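Local structure of endo-beta-1,4-glucanase (Ampullaria crossean, 5XBU) at residues 139-144 and 160-165; 24-29 and 131-136; 84-89 and 153-158; 105-110 and 169-174. The protein probably hydrolyses internal beta-1,4-glucosidic bonds of cellulose as a glycoside hydrolase family 45 endoglucanase. One frame throughout, in Å; residues are numbered along the deposited sequence. Where two conformers were deposited one is given.

Contact 1. Residues 139-144 and 160-165; sequences VHFDLQ and VTWEEV
The indole NE1 of W162 is met from two quarters: it hydrogen-bonds to OE2 of E138, the residue just ahead of segment 139-144, and CG1 of V139 presses on it at 3.4 Å. The methyl lies over the face, displaced toward the rim on the NE1 side. V139 CG1 stands 3.6 Å from the centroid of the five-membered ring and only 18° off the ring normal, a CH-pi contact. What puts it there is the first torsion of V139, chi1 68°, with CG1 wedged between the backbone N and the carbonyl carbon and CG2 anti to the backbone N. F141 takes up the six-membered end on the same side of the indole plane. Its CZ lies 3.7 Å from W162 CE3, which sits near the plane of the phenyl ring at its edge, and its CE2 is 3.9 Å from W162 CB. The two ring planes are inclined at 55° with centroids 5.6 Å apart, a tilted pair that is neither stacked nor T-shaped. Strands 140-144 and 160-165 do not pair with each other; both flank strand 22-30 in the double-psi beta-barrel, and A25 of that strand touches all three side chains. L84 of strand 81-86 packs on the F141 ring and on CB of W162, and Y64 meets the indole edge-to-face. Across the segments the chemistry is wholly apolar, so shape carries the contact, while the bond from NE1 to E138 probably fixes the rotation of the indole and satisfies its one polar atom.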
loop_
_atom_site.group_PDB
_atom_site.type_symbol
_atom_site.label_atom_id
_atom_site.label_comp_id
_atom_site.label_asym_id
_atom_site.label_seq_id
_atom_site.Cartn_x
_atom_site.Cartn_y
_atom_site.Cartn_z
ATOM N N VAL A 139 -4.340 -0.449 -7.947
ATOM C CA VAL A 139 -4.186 -0.204 -6.527
ATOM C C VAL A 139 -2.861 0.512 -6.337
ATOM O O VAL A 139 -1.940 0.392 -7.160
ATOM C CB VAL A 139 -4.251 -1.525 -5.719
ATOM C CG1 VAL A 139 -3.078 -2.413 -5.977
ATOM C CG2 VAL A 139 -4.454 -1.272 -4.236
ATOM N N HIS A 140 -2.781 1.269 -5.246
ATOM C CA HIS A 140 -1.587 1.996 -4.851
ATOM C C HIS A 140 -1.266 1.654 -3.407
ATOM O O HIS A 140 -2.165 1.606 -2.569
ATOM C CB HIS A 140 -1.797 3.488 -4.989
ATOM C CG HIS A 140 -0.567 4.271 -4.741
ATOM N ND1 HIS A 140 0.403 4.378 -5.710
ATOM C CD2 HIS A 140 -0.127 4.920 -3.636
ATOM C CE1 HIS A 140 1.398 5.076 -5.196
ATOM N NE2 HIS A 140 1.107 5.425 -3.949
ATOM N N PHE A 141 0.015 1.487 -3.097
ATOM C CA PHE A 141 0.484 1.283 -1.724
ATOM C C PHE A 141 1.400 2.429 -1.322
ATOM O O PHE A 141 2.497 2.566 -1.866
ATOM C CB PHE A 141 1.153 -0.075 -1.541
ATOM C CG PHE A 141 0.198 -1.199 -1.764
ATOM C CD1 PHE A 141 -0.771 -1.505 -0.802
ATOM C CD2 PHE A 141 0.190 -1.928 -2.959
ATOM C CE1 PHE A 141 -1.705 -2.495 -1.019
ATOM C CE2 PHE A 141 -0.740 -2.930 -3.161
ATOM C CZ PHE A 141 -1.688 -3.217 -2.209
ATOM N N ASP A 142 0.963 3.234 -0.352
ATOM C CA ASP A 142 1.808 4.257 0.238
ATOM C C ASP A 142 2.549 3.602 1.395
ATOM O O ASP A 142 1.929 3.024 2.287
ATOM C CB ASP A 142 0.957 5.442 0.691
ATOM C CG ASP A 142 1.689 6.771 0.632
ATOM O OD1 ASP A 142 2.881 6.801 0.292
ATOM O OD2 ASP A 142 1.019 7.777 0.952
ATOM N N LEU A 143 3.869 3.661 1.382
ATOM C CA LEU A 143 4.675 2.873 2.298
ATOM C C LEU A 143 5.230 3.772 3.408
ATOM O O LEU A 143 5.899 4.765 3.135
ATOM C CB LEU A 143 5.836 2.193 1.549
ATOM C CG LEU A 143 5.385 1.390 0.301
ATOM C CD1 LEU A 143 6.590 0.790 -0.357
ATOM C CD2 LEU A 143 4.367 0.314 0.659
ATOM N N GLN A 144 4.959 3.407 4.661
ATOM C CA GLN A 144 5.438 4.181 5.815
ATOM C C GLN A 144 6.965 4.210 5.826
ATOM O O GLN A 144 7.618 3.166 5.727
ATOM C CB GLN A 144 4.925 3.500 7.074
ATOM C CG GLN A 144 5.410 4.111 8.393
ATOM C CD GLN A 144 4.950 5.523 8.602
ATOM O OE1 GLN A 144 5.727 6.469 8.464
ATOM N NE2 GLN A 144 3.651 5.682 8.917
ATOM N N VAL A 160 5.474 -2.472 -8.764
ATOM C CA VAL A 160 5.546 -3.794 -8.162
ATOM C C VAL A 160 4.402 -4.648 -8.692
ATOM O O VAL A 160 3.380 -4.132 -9.148
ATOM C CB VAL A 160 5.467 -3.730 -6.615
ATOM C CG1 VAL A 160 6.600 -2.855 -6.053
ATOM C CG2 VAL A 160 4.111 -3.160 -6.160
ATOM N N THR A 161 4.560 -5.962 -8.588
ATOM C CA THR A 161 3.410 -6.845 -8.570
ATOM C C THR A 161 2.965 -7.037 -7.121
ATOM O O THR A 161 3.776 -6.932 -6.196
ATOM C CB THR A 161 3.669 -8.191 -9.246
ATOM O OG1 THR A 161 4.744 -8.882 -8.606
ATOM C CG2 THR A 161 3.961 -8.004 -10.741
ATOM N N TRP A 162 1.661 -7.277 -6.924
ATOM C CA TRP A 162 1.127 -7.331 -5.573
ATOM C C TRP A 162 0.231 -8.547 -5.400
ATOM O O TRP A 162 -0.483 -8.968 -6.321
ATOM C CB TRP A 162 0.365 -6.032 -5.211
ATOM C CG TRP A 162 -1.064 -5.964 -5.704
ATOM C CD1 TRP A 162 -1.552 -5.630 -6.943
ATOM C CD2 TRP A 162 -2.223 -6.250 -4.903
ATOM N NE1 TRP A 162 -2.912 -5.715 -6.958
ATOM C CE2 TRP A 162 -3.347 -6.099 -5.723
ATOM C CE3 TRP A 162 -2.408 -6.626 -3.566
ATOM C CZ2 TRP A 162 -4.634 -6.283 -5.250
ATOM C CZ3 TRP A 162 -3.667 -6.797 -3.097
ATOM C CH2 TRP A 162 -4.775 -6.635 -3.946
ATOM N N GLU A 163 0.257 -9.115 -4.195
ATOM C CA GLU A 163 -0.727 -10.127 -3.834
ATOM C C GLU A 163 -0.915 -10.119 -2.338
ATOM O O GLU A 163 -0.010 -9.761 -1.588
ATOM C CB GLU A 163 -0.353 -11.554 -4.248
ATOM C CG GLU A 163 0.981 -11.984 -3.679
ATOM C CD GLU A 163 1.343 -13.446 -3.950
ATOM O OE1 GLU A 163 2.519 -13.816 -3.762
ATOM O OE2 GLU A 163 0.460 -14.223 -4.324
ATOM N N GLU A 164 -2.090 -10.529 -1.901
ATOM C CA GLU A 164 -2.333 -10.713 -0.472
ATOM C C GLU A 164 -1.674 -12.004 -0.020
ATOM O O GLU A 164 -1.693 -13.010 -0.730
ATOM C CB GLU A 164 -3.808 -10.814 -0.159
ATOM C CG GLU A 164 -4.459 -9.503 -0.022
ATOM C CD GLU A 164 -5.920 -9.578 0.418
ATOM O OE1 GLU A 164 -6.408 -10.603 0.970
ATOM O OE2 GLU A 164 -6.572 -8.548 0.242
ATOM N N VAL A 165 -1.099 -11.979 1.174
ATOM C CA VAL A 165 -0.446 -13.149 1.753
ATOM C C VAL A 165 -0.786 -13.190 3.233
ATOM O O VAL A 165 -1.080 -12.155 3.843
ATOM C CB VAL A 165 1.095 -13.084 1.571
ATOM C CG1 VAL A 165 1.465 -13.059 0.114
ATOM C CG2 VAL A 165 1.697 -11.848 2.246
#

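Contact 2. Residues 24-29 and 131-136; sequences CASTTR and HVNSHG
N133 reaches from its loop to S26 on strand 22-30. Its CB points at the strand, and CG, set between the backbone N and the carbonyl carbon (chi1 65°), turns the amide so that CG lies 4.1 Å from S26 OG. The branch that touches is ND2, which donates to S26 OG over 2.9 Å with an N-H...O angle of 145°; the oxygen sits practically in the amide plane. ND2 also bonds to the carbonyl O of W120, so the amide nitrogen has two partners. OD1, the other branch, turns back on its own loop and accepts from the backbone N of H135 at 3.0 Å, an Asx turn in which the donor stands well above the carbonyl plane. The same residues form a type I turn, N133 to G136, closed by G136 N to N133 O at 3.0 Å. S26 OG is gripped from a second quarter by ND1 of H140, so the serine links the asparagine to the histidine. The loop is thereby tied both to strand 22-30, beside its parallel partner 140-144, and to helix 118-121, where E119 OE1 bonds H135 NE2, E119 O bonds S134 OG, and W120 packs on S26.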
loop_
_atom_site.group_PDB
_atom_site.type_symbol
_atom_site.label_atom_id
_atom_site.label_comp_id
_atom_site.label_asym_id
_atom_site.label_seq_id
_atom_site.Cartn_x
_atom_site.Cartn_y
_atom_site.Cartn_z
ATOM N N CYS A 24 -0.257 -5.329 -11.206
ATOM C CA CYS A 24 0.721 -4.404 -10.684
ATOM C C CYS A 24 0.096 -3.352 -9.778
ATOM O O CYS A 24 -1.100 -3.070 -9.837
ATOM C CB CYS A 24 1.487 -3.753 -11.822
ATOM S SG CYS A 24 2.324 -5.030 -12.793
ATOM N N ALA A 25 0.951 -2.757 -8.963
ATOM C CA ALA A 25 0.610 -1.637 -8.117
ATOM C C ALA A 25 1.695 -0.590 -8.250
ATOM O O ALA A 25 2.875 -0.914 -8.462
ATOM C CB ALA A 25 0.497 -2.041 -6.656
ATOM N N SER A 26 1.293 0.663 -8.108
ATOM C CA SER A 26 2.245 1.729 -7.856
ATOM C C SER A 26 2.503 1.847 -6.361
ATOM O O SER A 26 1.718 1.376 -5.528
ATOM C CB SER A 26 1.741 3.042 -8.446
ATOM O OG SER A 26 0.364 3.268 -8.178
ATOM N N THR A 27 3.639 2.469 -6.031
ATOM C CA THR A 27 4.006 2.725 -4.658
ATOM C C THR A 27 4.563 4.134 -4.529
ATOM O O THR A 27 5.145 4.684 -5.457
ATOM C CB THR A 27 5.023 1.697 -4.099
ATOM O OG1 THR A 27 6.327 1.916 -4.653
ATOM C CG2 THR A 27 4.622 0.257 -4.304
ATOM N N THR A 28 4.405 4.692 -3.325
ATOM C CA THR A 28 5.077 5.908 -2.882
ATOM C C THR A 28 5.513 5.674 -1.439
ATOM O O THR A 28 5.273 4.604 -0.865
ATOM C CB THR A 28 4.190 7.161 -3.025
ATOM O OG1 THR A 28 2.922 6.945 -2.407
ATOM C CG2 THR A 28 3.977 7.582 -4.476
ATOM N N ARG A 29 6.129 6.675 -0.829
ATOM C CA ARG A 29 6.438 6.616 0.588
ATOM C C ARG A 29 5.830 7.830 1.266
ATOM O O ARG A 29 5.645 8.880 0.638
ATOM C CB ARG A 29 7.947 6.512 0.844
ATOM C CG ARG A 29 8.793 7.561 0.124
ATOM C CD ARG A 29 10.286 7.304 0.324
ATOM N NE ARG A 29 11.132 7.565 -0.826
ATOM C CZ ARG A 29 12.450 7.646 -0.735
ATOM N NH1 ARG A 29 13.201 7.868 -1.807
ATOM N NH2 ARG A 29 13.009 7.528 0.460
ATOM N N HIS A 131 -10.830 -0.383 -12.506
ATOM C CA HIS A 131 -10.581 1.022 -12.258
ATOM C C HIS A 131 -9.117 1.203 -11.879
ATOM O O HIS A 131 -8.556 0.422 -11.111
ATOM C CB HIS A 131 -11.473 1.503 -11.125
ATOM C CG HIS A 131 -12.913 1.569 -11.510
ATOM N ND1 HIS A 131 -13.828 0.559 -11.276
ATOM C CD2 HIS A 131 -13.588 2.549 -12.136
ATOM C CE1 HIS A 131 -15.006 0.919 -11.763
ATOM N NE2 HIS A 131 -14.888 2.135 -12.260
ATOM N N VAL A 132 -8.496 2.240 -12.438
ATOM C CA VAL A 132 -7.070 2.450 -12.243
ATOM C C VAL A 132 -6.796 3.895 -11.850
ATOM O O VAL A 132 -7.631 4.795 -12.023
ATOM C CB VAL A 132 -6.261 2.071 -13.507
ATOM C CG1 VAL A 132 -6.377 0.615 -13.760
ATOM C CG2 VAL A 132 -6.668 2.933 -14.716
ATOM N N ASN A 133 -5.600 4.115 -11.295
ATOM C CA ASN A 133 -5.137 5.470 -11.060
ATOM C C ASN A 133 -4.628 6.105 -12.352
ATOM O O ASN A 133 -4.659 5.498 -13.423
ATOM C CB ASN A 133 -4.117 5.568 -9.909
ATOM C CG ASN A 133 -2.803 4.858 -10.167
ATOM O OD1 ASN A 133 -2.447 4.544 -11.298
ATOM N ND2 ASN A 133 -2.071 4.603 -9.086
ATOM N N SER A 134 -4.139 7.327 -12.225
ATOM C CA SER A 134 -3.704 8.110 -13.370
ATOM C C SER A 134 -2.508 7.497 -14.082
ATOM O O SER A 134 -2.193 7.929 -15.187
ATOM C CB SER A 134 -3.377 9.527 -12.914
ATOM O OG SER A 134 -2.180 9.562 -12.149
ATOM N N HIS A 135 -1.851 6.506 -13.488
ATOM C CA HIS A 135 -0.709 5.828 -14.074
ATOM C C HIS A 135 -1.023 4.413 -14.516
ATOM O O HIS A 135 -0.126 3.707 -14.988
ATOM C CB HIS A 135 0.474 5.881 -13.121
ATOM C CG HIS A 135 0.917 7.283 -12.868
ATOM N ND1 HIS A 135 1.343 8.110 -13.882
ATOM C CD2 HIS A 135 0.956 8.019 -11.731
ATOM C CE1 HIS A 135 1.645 9.289 -13.373
ATOM N NE2 HIS A 135 1.422 9.265 -12.072
ATOM N N GLY A 136 -2.298 3.991 -14.399
ATOM C CA GLY A 136 -2.735 2.720 -14.933
ATOM C C GLY A 136 -2.719 1.557 -13.972
ATOM O O GLY A 136 -2.880 0.414 -14.421
#

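Contact 3. Residues 84-89 and 153-158; sequences LTPTGG and LHWDNP
In the double-psi beta-barrel of this enzyme, strand 81-86 is met by the loop that joins strands 140-144 and 160-165, and W155 of that loop lies against L84 and P86. CG of W155 lies anti to the carbonyl carbon (chi1 -77°), which sends the indole toward the strand, six-membered ring first. W155 CZ2 is 3.5 Å from P86 CG and 3.8 Å from P86 CD; the two side chains cross at about a right angle, with P86 CG oblique to the indole, neither over its face nor at its edge. At the neighbouring corner the approach is different: the carbonyl O of L84 lies at the ring edge, near its plane, 3.7 Å from W155 CH2, and L84 CB stands 4.1 Å from that carbon. The loop itself clamps the indole. P158 CG rests over one face toward the rim, and L153 CD1 covers the opposite face above its centre, so its own segment holds both faces while the six-membered end meets the strand. Beyond it, V104 and L143 line the barrel side. With an alanine in place of W155, P86 CG and L84 CB would probably face a gap, and P158 and L153 would lose the slab that separates them. Farther along, T87 OG1 accepts from G89 N in an ST turn with an N-H...O angle of 159° and also bonds to E159 OE2. This turn carries G89 to P158, the closest pair of CA atoms between the segments, where G89 O lies 3.8 Å from P158 CA.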
loop_
_atom_site.group_PDB
_atom_site.type_symbol
_atom_site.label_atom_id
_atom_site.label_comp_id
_atom_site.label_asym_id
_atom_site.label_seq_id
_atom_site.Cartn_x
_atom_site.Cartn_y
_atom_site.Cartn_z
ATOM N N LEU A 84 4.855 -7.297 -2.047
ATOM C CA LEU A 84 5.146 -6.406 -3.151
ATOM C C LEU A 84 6.498 -6.783 -3.746
ATOM O O LEU A 84 7.505 -6.815 -3.027
ATOM C CB LEU A 84 5.147 -4.955 -2.706
ATOM C CG LEU A 84 3.887 -4.498 -1.955
ATOM C CD1 LEU A 84 3.947 -3.010 -1.707
ATOM C CD2 LEU A 84 2.625 -4.848 -2.742
ATOM N N THR A 85 6.519 -7.098 -5.037
ATOM C CA THR A 85 7.733 -7.520 -5.725
ATOM C C THR A 85 8.066 -6.524 -6.816
ATOM O O THR A 85 7.287 -6.384 -7.769
ATOM C CB THR A 85 7.570 -8.905 -6.337
ATOM O OG1 THR A 85 7.156 -9.847 -5.355
ATOM C CG2 THR A 85 8.874 -9.396 -6.944
ATOM N N PRO A 86 9.189 -5.811 -6.731
ATOM C CA PRO A 86 9.531 -4.878 -7.808
ATOM C C PRO A 86 9.639 -5.584 -9.153
ATOM O O PRO A 86 10.180 -6.689 -9.252
ATOM C CB PRO A 86 10.894 -4.307 -7.390
ATOM C CG PRO A 86 10.868 -4.451 -5.867
ATOM C CD PRO A 86 10.180 -5.764 -5.630
ATOM N N THR A 87 9.192 -4.887 -10.204
ATOM C CA THR A 87 9.380 -5.351 -11.578
ATOM C C THR A 87 10.664 -4.798 -12.204
ATOM O O THR A 87 11.083 -5.291 -13.255
ATOM C CB THR A 87 8.207 -4.865 -12.436
ATOM O OG1 THR A 87 8.238 -3.436 -12.377
ATOM C CG2 THR A 87 6.884 -5.436 -11.967
ATOM N N GLY A 88 11.239 -3.755 -11.628
ATOM C CA GLY A 88 12.236 -2.933 -12.286
ATOM C C GLY A 88 11.690 -1.660 -12.882
ATOM O O GLY A 88 12.458 -0.803 -13.321
ATOM N N GLY A 89 10.372 -1.546 -12.948
ATOM C CA GLY A 89 9.734 -0.382 -13.504
ATOM C C GLY A 89 9.486 0.711 -12.487
ATOM O O GLY A 89 9.679 0.542 -11.280
ATOM N N LEU A 153 15.385 -0.069 1.872
ATOM C CA LEU A 153 15.151 -0.918 0.712
ATOM C C LEU A 153 15.683 -0.289 -0.570
ATOM O O LEU A 153 15.780 -0.983 -1.588
ATOM C CB LEU A 153 13.636 -1.167 0.521
ATOM C CG LEU A 153 12.885 -1.833 1.675
ATOM C CD1 LEU A 153 11.398 -1.787 1.418
ATOM C CD2 LEU A 153 13.338 -3.265 1.910
ATOM N N HIS A 154 15.950 1.022 -0.554
ATOM C CA HIS A 154 16.314 1.804 -1.739
ATOM C C HIS A 154 15.202 1.792 -2.776
ATOM O O HIS A 154 15.447 1.783 -3.984
ATOM C CB HIS A 154 17.656 1.392 -2.319
ATOM C CG HIS A 154 18.739 1.422 -1.302
ATOM N ND1 HIS A 154 19.150 2.588 -0.696
ATOM C CD2 HIS A 154 19.422 0.424 -0.695
ATOM C CE1 HIS A 154 20.089 2.316 0.189
ATOM N NE2 HIS A 154 20.273 1.007 0.212
ATOM N N TRP A 155 13.964 1.805 -2.297
ATOM C CA TRP A 155 12.800 1.862 -3.171
ATOM C C TRP A 155 12.428 3.322 -3.385
ATOM O O TRP A 155 12.090 4.029 -2.423
ATOM C CB TRP A 155 11.626 1.122 -2.539
ATOM C CG TRP A 155 11.678 -0.369 -2.625
ATOM C CD1 TRP A 155 12.759 -1.145 -2.938
ATOM C CD2 TRP A 155 10.589 -1.277 -2.394
ATOM N NE1 TRP A 155 12.419 -2.476 -2.918
ATOM C CE2 TRP A 155 11.086 -2.583 -2.578
ATOM C CE3 TRP A 155 9.234 -1.102 -2.079
ATOM C CZ2 TRP A 155 10.283 -3.714 -2.449
ATOM C CZ3 TRP A 155 8.441 -2.217 -1.967
ATOM C CH2 TRP A 155 8.947 -3.509 -2.158
ATOM N N ASP A 156 12.489 3.765 -4.634
ATOM C CA ASP A 156 12.064 5.092 -5.059
ATOM C C ASP A 156 10.817 4.902 -5.929
ATOM O O ASP A 156 10.880 4.807 -7.157
ATOM C CB ASP A 156 13.166 5.792 -5.818
ATOM C CG ASP A 156 12.779 7.184 -6.256
ATOM O OD1 ASP A 156 11.731 7.715 -5.818
ATOM O OD2 ASP A 156 13.536 7.750 -7.055
ATOM N N ASN A 157 9.669 4.826 -5.259
ATOM C CA ASN A 157 8.379 4.625 -5.898
ATOM C C ASN A 157 8.383 3.502 -6.943
ATOM O O ASN A 157 7.880 3.689 -8.053
ATOM C CB ASN A 157 7.862 5.913 -6.523
ATOM C CG ASN A 157 7.760 7.064 -5.579
ATOM O OD1 ASN A 157 7.826 6.910 -4.367
ATOM N ND2 ASN A 157 7.559 8.260 -6.148
ATOM N N PRO A 158 8.912 2.327 -6.618
ATOM C CA PRO A 158 8.966 1.286 -7.648
ATOM C C PRO A 158 7.583 0.800 -8.039
ATOM O O PRO A 158 6.656 0.718 -7.220
ATOM C CB PRO A 158 9.741 0.155 -6.969
ATOM C CG PRO A 158 9.463 0.364 -5.495
ATOM C CD PRO A 158 9.465 1.846 -5.346
#

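Contact 4. Residues 105-110 and 169-174; sequences VFMVTN and GDLQAN
M107 and L171 lie antiparallel alongside each other, each side chain reaching past the other, where helix 169-175 lies on the outer side of strand 104-108 in the double-psi beta-barrel. The neighbouring F106 points away from the helix to meet L84 in the barrel interior, whereas M107 points at it. The methionine leaves the strand extended, with CG anti to the backbone N (chi1 -174°), and then bends at its thioether (chi3 71°), which brings CE beside the carbonyl O of L171. The bend leaves SD and CE both 3.4 Å from that oxygen, L171 O. SD is also 3.9 Å from L171 CB. Coming the other way, the leucine has CG beside its own backbone N and sends CD2 to within 4.0 Å of M107 CE. The contact is therefore a thioether laid chiefly against L171, backbone and side chain alike, with its methyl reaching toward N174. W51 of helix 50-54 flanks it, packing on both M107 and N174, and C81 touches the methionine from strand 81-86. A valine in place of M107 would probably open a gap over L171 and N174, since neither branch could extend to the helix as SD and CE do. The polar end of N174 looks elsewhere: OD1 bonds to NZ of K55, which also pairs with D170 OD2, leaving N174 CB to face M107 CE at 4.4 Å.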
loop_
_atom_site.group_PDB
_atom_site.type_symbol
_atom_site.label_atom_id
_atom_site.label_comp_id
_atom_site.label_asym_id
_atom_site.label_seq_id
_atom_site.Cartn_x
_atom_site.Cartn_y
_atom_site.Cartn_z
ATOM N N VAL A 105 6.961 -7.846 2.310
ATOM C CA VAL A 105 5.596 -7.948 2.819
ATOM C C VAL A 105 5.294 -6.743 3.700
ATOM O O VAL A 105 6.050 -6.427 4.628
ATOM C CB VAL A 105 5.382 -9.268 3.575
ATOM C CG1 VAL A 105 3.983 -9.331 4.217
ATOM C CG2 VAL A 105 5.611 -10.482 2.678
ATOM N N PHE A 106 4.160 -6.094 3.433
ATOM C CA PHE A 106 3.697 -4.947 4.197
ATOM C C PHE A 106 2.325 -5.257 4.783
ATOM O O PHE A 106 1.484 -5.882 4.126
ATOM C CB PHE A 106 3.558 -3.701 3.329
ATOM C CG PHE A 106 4.866 -3.225 2.743
ATOM C CD1 PHE A 106 5.364 -3.816 1.597
ATOM C CD2 PHE A 106 5.593 -2.208 3.342
ATOM C CE1 PHE A 106 6.579 -3.404 1.057
ATOM C CE2 PHE A 106 6.810 -1.787 2.818
ATOM C CZ PHE A 106 7.293 -2.403 1.671
ATOM N N MET A 107 2.058 -4.758 5.980
ATOM C CA MET A 107 0.736 -4.873 6.590
ATOM C C MET A 107 -0.046 -3.579 6.443
ATOM O O MET A 107 0.482 -2.483 6.653
ATOM C CB MET A 107 0.866 -5.258 8.068
ATOM C CG MET A 107 -0.499 -5.543 8.716
ATOM S SD MET A 107 -0.355 -6.378 10.303
ATOM C CE MET A 107 0.303 -5.042 11.321
ATOM N N VAL A 108 -1.329 -3.716 6.093
ATOM C CA VAL A 108 -2.231 -2.579 5.988
ATOM C C VAL A 108 -2.575 -2.066 7.380
ATOM O O VAL A 108 -3.220 -2.764 8.167
ATOM C CB VAL A 108 -3.517 -2.984 5.254
ATOM C CG1 VAL A 108 -4.480 -1.834 5.225
ATOM C CG2 VAL A 108 -3.185 -3.525 3.853
ATOM N N THR A 109 -2.169 -0.825 7.667
ATOM C CA THR A 109 -2.475 -0.197 8.952
ATOM C C THR A 109 -3.084 1.182 8.799
ATOM O O THR A 109 -3.432 1.799 9.813
ATOM C CB THR A 109 -1.249 -0.114 9.860
ATOM O OG1 THR A 109 -0.337 0.794 9.253
ATOM C CG2 THR A 109 -0.618 -1.453 10.100
ATOM N N ASN A 110 -3.255 1.678 7.576
ATOM C CA ASN A 110 -3.740 3.026 7.366
ATOM C C ASN A 110 -4.343 3.075 5.969
ATOM O O ASN A 110 -4.293 2.087 5.239
ATOM C CB ASN A 110 -2.572 3.989 7.603
ATOM C CG ASN A 110 -2.974 5.442 7.695
ATOM O OD1 ASN A 110 -4.129 5.787 7.925
ATOM N ND2 ASN A 110 -1.996 6.319 7.527
ATOM N N GLY A 169 4.214 -13.766 11.492
ATOM C CA GLY A 169 3.685 -13.872 12.843
ATOM C C GLY A 169 3.882 -12.619 13.677
ATOM O O GLY A 169 3.028 -12.262 14.486
ATOM N N ASP A 170 5.009 -11.933 13.501
ATOM C CA ASP A 170 5.229 -10.733 14.299
ATOM C C ASP A 170 4.231 -9.640 13.940
ATOM O O ASP A 170 3.733 -8.934 14.824
ATOM C CB ASP A 170 6.654 -10.219 14.136
ATOM C CG ASP A 170 6.948 -9.747 12.728
ATOM O OD1 ASP A 170 6.857 -10.572 11.796
ATOM O OD2 ASP A 170 7.283 -8.557 12.556
ATOM N N LEU A 171 3.922 -9.492 12.648
ATOM C CA LEU A 171 2.961 -8.483 12.214
ATOM C C LEU A 171 1.558 -8.854 12.650
ATOM O O LEU A 171 0.779 -7.985 13.053
ATOM C CB LEU A 171 3.055 -8.287 10.697
ATOM C CG LEU A 171 4.275 -7.488 10.246
ATOM C CD1 LEU A 171 4.447 -7.584 8.744
ATOM C CD2 LEU A 171 4.174 -6.047 10.684
ATOM N N GLN A 172 1.244 -10.141 12.602
ATOM C CA GLN A 172 -0.060 -10.600 13.064
ATOM C C GLN A 172 -0.256 -10.296 14.546
ATOM O O GLN A 172 -1.339 -9.869 14.973
ATOM C CB GLN A 172 -0.171 -12.091 12.779
ATOM C CG GLN A 172 -1.522 -12.671 13.049
ATOM C CD GLN A 172 -2.431 -12.585 11.844
ATOM O OE1 GLN A 172 -2.152 -11.873 10.878
ATOM N NE2 GLN A 172 -3.525 -13.326 11.893
ATOM N N ALA A 173 0.796 -10.492 15.348
ATOM C CA ALA A 173 0.725 -10.173 16.767
ATOM C C ALA A 173 0.622 -8.673 17.001
ATOM O O ALA A 173 -0.123 -8.226 17.880
ATOM C CB ALA A 173 1.921 -10.776 17.505
ATOM N N ASN A 174 1.383 -7.879 16.238
ATOM C CA ASN A 174 1.256 -6.429 16.322
ATOM C C ASN A 174 -0.185 -6.001 16.075
ATOM O O ASN A 174 -0.741 -5.170 16.800
ATOM C CB ASN A 174 2.138 -5.747 15.261
ATOM C CG ASN A 174 3.638 -5.774 15.543
ATOM O OD1 ASN A 174 4.416 -5.860 14.598
ATOM N ND2 ASN A 174 4.054 -5.630 16.791
#

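In the fold
Contact 1 is core: it lies about 4 Å from the centre of the chain and is apolar, within the barrel. Contacts 3 and 4 sit about 12 Å out, where a loop and a helix settle on its strands; their touching side chains are largely buried, but in contact 4 the helix also carries the exposed G169, D170, Q172 and A173. Contact 2 differs in chemistry, resting on one hydrogen bond, and runs into contact 1 through H140 and D142, which bond to S26 and T28. Contacts 1, 3 and 4 join in the interior, where L84 and W155 pack on F106 and L143 touches W155. T27 bonds to P158, tying contact 2 to contact 3, whereas contacts 2 and 4 do not touch.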